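Local coordinates for protein charybdin (PDB 2B7U) that belongs to the ribosome-inactivating protein family of plant toxins, from the plant Charybdis maritima, at residues A[203-208]-A[221-226]. Numbering follows the deposited sequence.
Sequences VRFSFM and EPQTIY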
ATOM      1  N   VAL A 203      -0.605  -3.344  10.343  1.00 13.09           N
ATOM      2  CA  VAL A 203       0.089  -2.533  11.337  1.00 13.04           C
ATOM      3  C   VAL A 203       0.304  -3.387  12.590  1.00 13.32           C
ATOM      4  O   VAL A 203       1.414  -3.447  13.150  1.00 13.37           O
ATOM      5  CB  VAL A 203      -0.713  -1.241  11.650  1.00 13.54           C
ATOM      6  CG1 VAL A 203      -0.130  -0.553  12.822  1.00 13.57           C
ATOM      7  CG2 VAL A 203      -0.738  -0.358  10.428  1.00 15.11           C
ATOM      8  N   ARG A 204      -0.758  -4.047  13.049  1.00 12.63           N
ATOM      9  CA  ARG A 204      -0.685  -4.904  14.247  1.00 13.57           C
ATOM     10  C   ARG A 204       0.271  -6.095  14.046  1.00 12.47           C
ATOM     11  O   ARG A 204       1.095  -6.407  14.914  1.00 12.70           O
ATOM     12  CB  ARG A 204      -2.065  -5.440  14.580  1.00 16.32           C
ATOM     13  CG  ARG A 204      -2.991  -4.521  15.297  1.00 21.77           C
ATOM     14  CD  ARG A 204      -3.924  -5.378  16.197  1.00 28.04           C
ATOM     15  NE  ARG A 204      -4.515  -6.463  15.420  1.00 30.67           N
ATOM     16  CZ  ARG A 204      -4.549  -7.760  15.745  1.00 31.48           C
ATOM     17  NH1 ARG A 204      -4.078  -8.233  16.894  1.00 34.48           N
ATOM     18  NH2 ARG A 204      -5.109  -8.612  14.905  1.00 31.73           N
ATOM     19  N   PHE A 205       0.166  -6.786  12.913  1.00 11.86           N
ATOM     20  CA  PHE A 205       1.056  -7.912  12.625  1.00 11.93           C
ATOM     21  C   PHE A 205       2.517  -7.466  12.529  1.00 11.53           C
ATOM     22  O   PHE A 205       3.421  -8.167  13.026  1.00 11.27           O
ATOM     23  CB  PHE A 205       0.664  -8.570  11.291  1.00 11.88           C
ATOM     24  CG  PHE A 205      -0.636  -9.349  11.305  1.00 12.69           C
ATOM     25  CD1 PHE A 205      -1.184  -9.789  10.093  1.00 13.13           C
ATOM     26  CD2 PHE A 205      -1.288  -9.675  12.469  1.00 12.89           C
ATOM     27  CE1 PHE A 205      -2.353 -10.550  10.076  1.00 12.92           C
ATOM     28  CE2 PHE A 205      -2.470 -10.439  12.442  1.00 13.71           C
ATOM     29  CZ  PHE A 205      -2.973 -10.867  11.246  1.00 13.85           C
ATOM     30  N   SER A 206       2.773  -6.331  11.897  1.00 11.74           N
ATOM     31  CA  SER A 206       4.152  -5.830  11.802  1.00 11.34           C
ATOM     32  C   SER A 206       4.713  -5.627  13.198  1.00 11.65           C
ATOM     33  O   SER A 206       5.851  -6.000  13.454  1.00 12.43           O
ATOM     34  CB  SER A 206       4.205  -4.517  11.034  1.00 11.72           C
ATOM     35  OG  SER A 206       3.912  -4.740   9.658  1.00 11.76           O
ATOM     36  N   PHE A 207       3.921  -5.015  14.067  1.00 12.04           N
ATOM     37  CA  PHE A 207       4.353  -4.766  15.434  1.00 12.40           C
ATOM     38  C   PHE A 207       4.629  -6.069  16.164  1.00 12.64           C
ATOM     39  O   PHE A 207       5.657  -6.223  16.847  1.00 11.62           O
ATOM     40  CB  PHE A 207       3.293  -3.982  16.206  1.00 13.18           C
ATOM     41  CG  PHE A 207       3.699  -3.698  17.621  1.00 14.11           C
ATOM     42  CD1 PHE A 207       3.262  -4.516  18.641  1.00 17.04           C
ATOM     43  CD2 PHE A 207       4.588  -2.663  17.898  1.00 17.20           C
ATOM     44  CE1 PHE A 207       3.678  -4.288  19.955  1.00 17.76           C
ATOM     45  CE2 PHE A 207       4.992  -2.424  19.210  1.00 18.09           C
ATOM     46  CZ  PHE A 207       4.530  -3.239  20.220  1.00 17.42           C
ATOM     47  N   MET A 208       3.694  -7.023  16.079  1.00 12.61           N
ATOM     48  CA  MET A 208       3.908  -8.312  16.763  1.00 13.56           C
ATOM     49  C   MET A 208       5.213  -8.986  16.342  1.00 12.64           C
ATOM     50  O   MET A 208       5.934  -9.598  17.155  1.00 13.55           O
ATOM     51  CB  MET A 208       2.767  -9.306  16.485  1.00 14.72           C
ATOM     52  CG  MET A 208       1.452  -8.900  17.002  1.00 16.05           C
ATOM     53  SD  MET A 208       0.188 -10.063  16.411  1.00 17.91           S
ATOM     54  CE  MET A 208      -1.230  -9.116  16.847  1.00 20.98           C
ATOM     55  N   GLU A 221       0.804 -13.850  20.706  1.00 18.70           N
ATOM     56  CA  GLU A 221      -0.496 -14.490  20.813  1.00 19.15           C
ATOM     57  C   GLU A 221      -0.861 -15.084  19.461  1.00 18.42           C
ATOM     58  O   GLU A 221      -0.847 -14.385  18.459  1.00 17.06           O
ATOM     59  CB  GLU A 221      -1.524 -13.451  21.222  1.00 20.68           C
ATOM     60  CG  GLU A 221      -1.438 -13.078  22.678  1.00 24.44           C
ATOM     61  CD  GLU A 221      -2.240 -14.011  23.574  1.00 30.75           C
ATOM     62  OE1 GLU A 221      -2.118 -15.256  23.447  1.00 34.99           O
ATOM     63  OE2 GLU A 221      -3.001 -13.491  24.421  1.00 36.83           O
ATOM     64  N   PRO A 222      -1.209 -16.377  19.423  1.00 18.30           N
ATOM     65  CA  PRO A 222      -1.634 -16.937  18.141  1.00 18.08           C
ATOM     66  C   PRO A 222      -2.781 -16.183  17.468  1.00 17.20           C
ATOM     67  O   PRO A 222      -3.709 -15.733  18.144  1.00 17.88           O
ATOM     68  CB  PRO A 222      -2.080 -18.352  18.522  1.00 18.15           C
ATOM     69  CG  PRO A 222      -1.261 -18.697  19.665  1.00 19.64           C
ATOM     70  CD  PRO A 222      -1.170 -17.413  20.473  1.00 18.36           C
ATOM     71  N   GLN A 223      -2.708 -16.085  16.137  1.00 16.41           N
ATOM     72  CA  GLN A 223      -3.664 -15.349  15.332  1.00 17.06           C
ATOM     73  C   GLN A 223      -4.372 -16.332  14.413  1.00 17.76           C
ATOM     74  O   GLN A 223      -3.811 -17.359  14.058  1.00 19.78           O
ATOM     75  CB  GLN A 223      -2.932 -14.313  14.496  1.00 16.88           C
ATOM     76  CG  GLN A 223      -2.091 -13.369  15.332  1.00 17.51           C
ATOM     77  CD  GLN A 223      -2.914 -12.450  16.174  1.00 18.68           C
ATOM     78  OE1 GLN A 223      -3.819 -11.780  15.675  1.00 21.28           O
ATOM     79  NE2 GLN A 223      -2.631 -12.419  17.475  1.00 18.94           N
ATOM     80  N   THR A 224      -5.594 -16.013  14.026  1.00 16.72           N
ATOM     81  CA  THR A 224      -6.304 -16.831  13.053  1.00 16.72           C
ATOM     82  C   THR A 224      -6.379 -16.060  11.743  1.00 16.53           C
ATOM     83  O   THR A 224      -6.871 -14.924  11.706  1.00 16.89           O
ATOM     84  CB  THR A 224      -7.695 -17.184  13.582  1.00 16.80           C
ATOM     85  OG1 THR A 224      -7.557 -17.927  14.794  1.00 18.00           O
ATOM     86  CG2 THR A 224      -8.441 -18.019  12.568  1.00 16.88           C
ATOM     87  N   ILE A 225      -5.950 -16.706  10.655  1.00 16.92           N
ATOM     88  CA  ILE A 225      -5.973 -16.133   9.297  1.00 16.12           C
ATOM     89  C   ILE A 225      -6.512 -17.192   8.342  1.00 17.11           C
ATOM     90  O   ILE A 225      -6.038 -18.322   8.365  1.00 16.38           O
ATOM     91  CB  ILE A 225      -4.573 -15.699   8.816  1.00 17.07           C
ATOM     92  CG1 ILE A 225      -4.019 -14.612   9.739  1.00 15.58           C
ATOM     93  CG2 ILE A 225      -4.625 -15.219   7.363  1.00 17.32           C
ATOM     94  CD1 ILE A 225      -2.596 -14.173   9.434  1.00 17.33           C
ATOM     95  N   TYR A 226      -7.490 -16.808   7.529  1.00 18.52           N
ATOM     96  CA  TYR A 226      -8.135 -17.730   6.574  1.00 19.71           C
ATOM     97  C   TYR A 226      -8.548 -19.025   7.279  1.00 19.25           C
ATOM     98  O   TYR A 226      -8.401 -20.115   6.725  1.00 19.12           O
ATOM     99  CB  TYR A 226      -7.177 -18.057   5.427  1.00 20.59           C
ATOM    100  CG  TYR A 226      -7.798 -18.552   4.131  1.00 23.14           C
ATOM    101  CD1 TYR A 226      -7.018 -19.204   3.184  1.00 23.64           C
ATOM    102  CD2 TYR A 226      -9.134 -18.354   3.839  1.00 23.21           C
ATOM    103  CE1 TYR A 226      -7.558 -19.643   1.982  1.00 25.80           C
ATOM    104  CE2 TYR A 226      -9.685 -18.800   2.638  1.00 25.29           C
ATOM    105  CZ  TYR A 226      -8.888 -19.439   1.715  1.00 25.48           C
ATOM    106  OH  TYR A 226      -9.445 -19.889   0.517  1.00 28.33           O
TER
HETATM  107  O   HOH W   1      -5.884 -11.280  14.129  1.00 29.91           O
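The Phe205 ring meets the Gln223 amide at its edge: OE1 of Gln223 lies in the ring plane, 3.8 Å from CE2 of Phe205, where the carbonyl oxygen meets the slightly positive ring rim; the amide itself is turned 74° from the ring. Further round the ring, CD1 of Ile225 approaches obliquely, 3.7 Å from CE1 of Phe205; a branched aliphatic chain suits this buried spot, shared with Leu236 of helix 233-237. Arg204 also turns a guanidinium edge to Gln223, and a water in its plane joins them, accepting from Arg204 NH2 at 2.9 Å and donating to Gln223 OE1 at 2.6 Å. A long, polar arginine fits this exposed flank of the helix. Met208, unbranched and extended beyond CG (chi2 173°), reaches out to lay CE and SD against Gln223 NE2, at 3.6 and 3.8 Å. The bend of Gln223 at chi2 (-69°) folds its amide back, and NE2 donates to Glu221 O at 2.8 Å, which helps fix the amide's orientation, while its aliphatic CG lies near Phe205 CE2 and Met208 SD. Through these side chains helix 202-214 packs against the small antiparallel hairpin of strands 223-225 and 228-230, in the C-terminal region of the ribosome-inactivating protein fold.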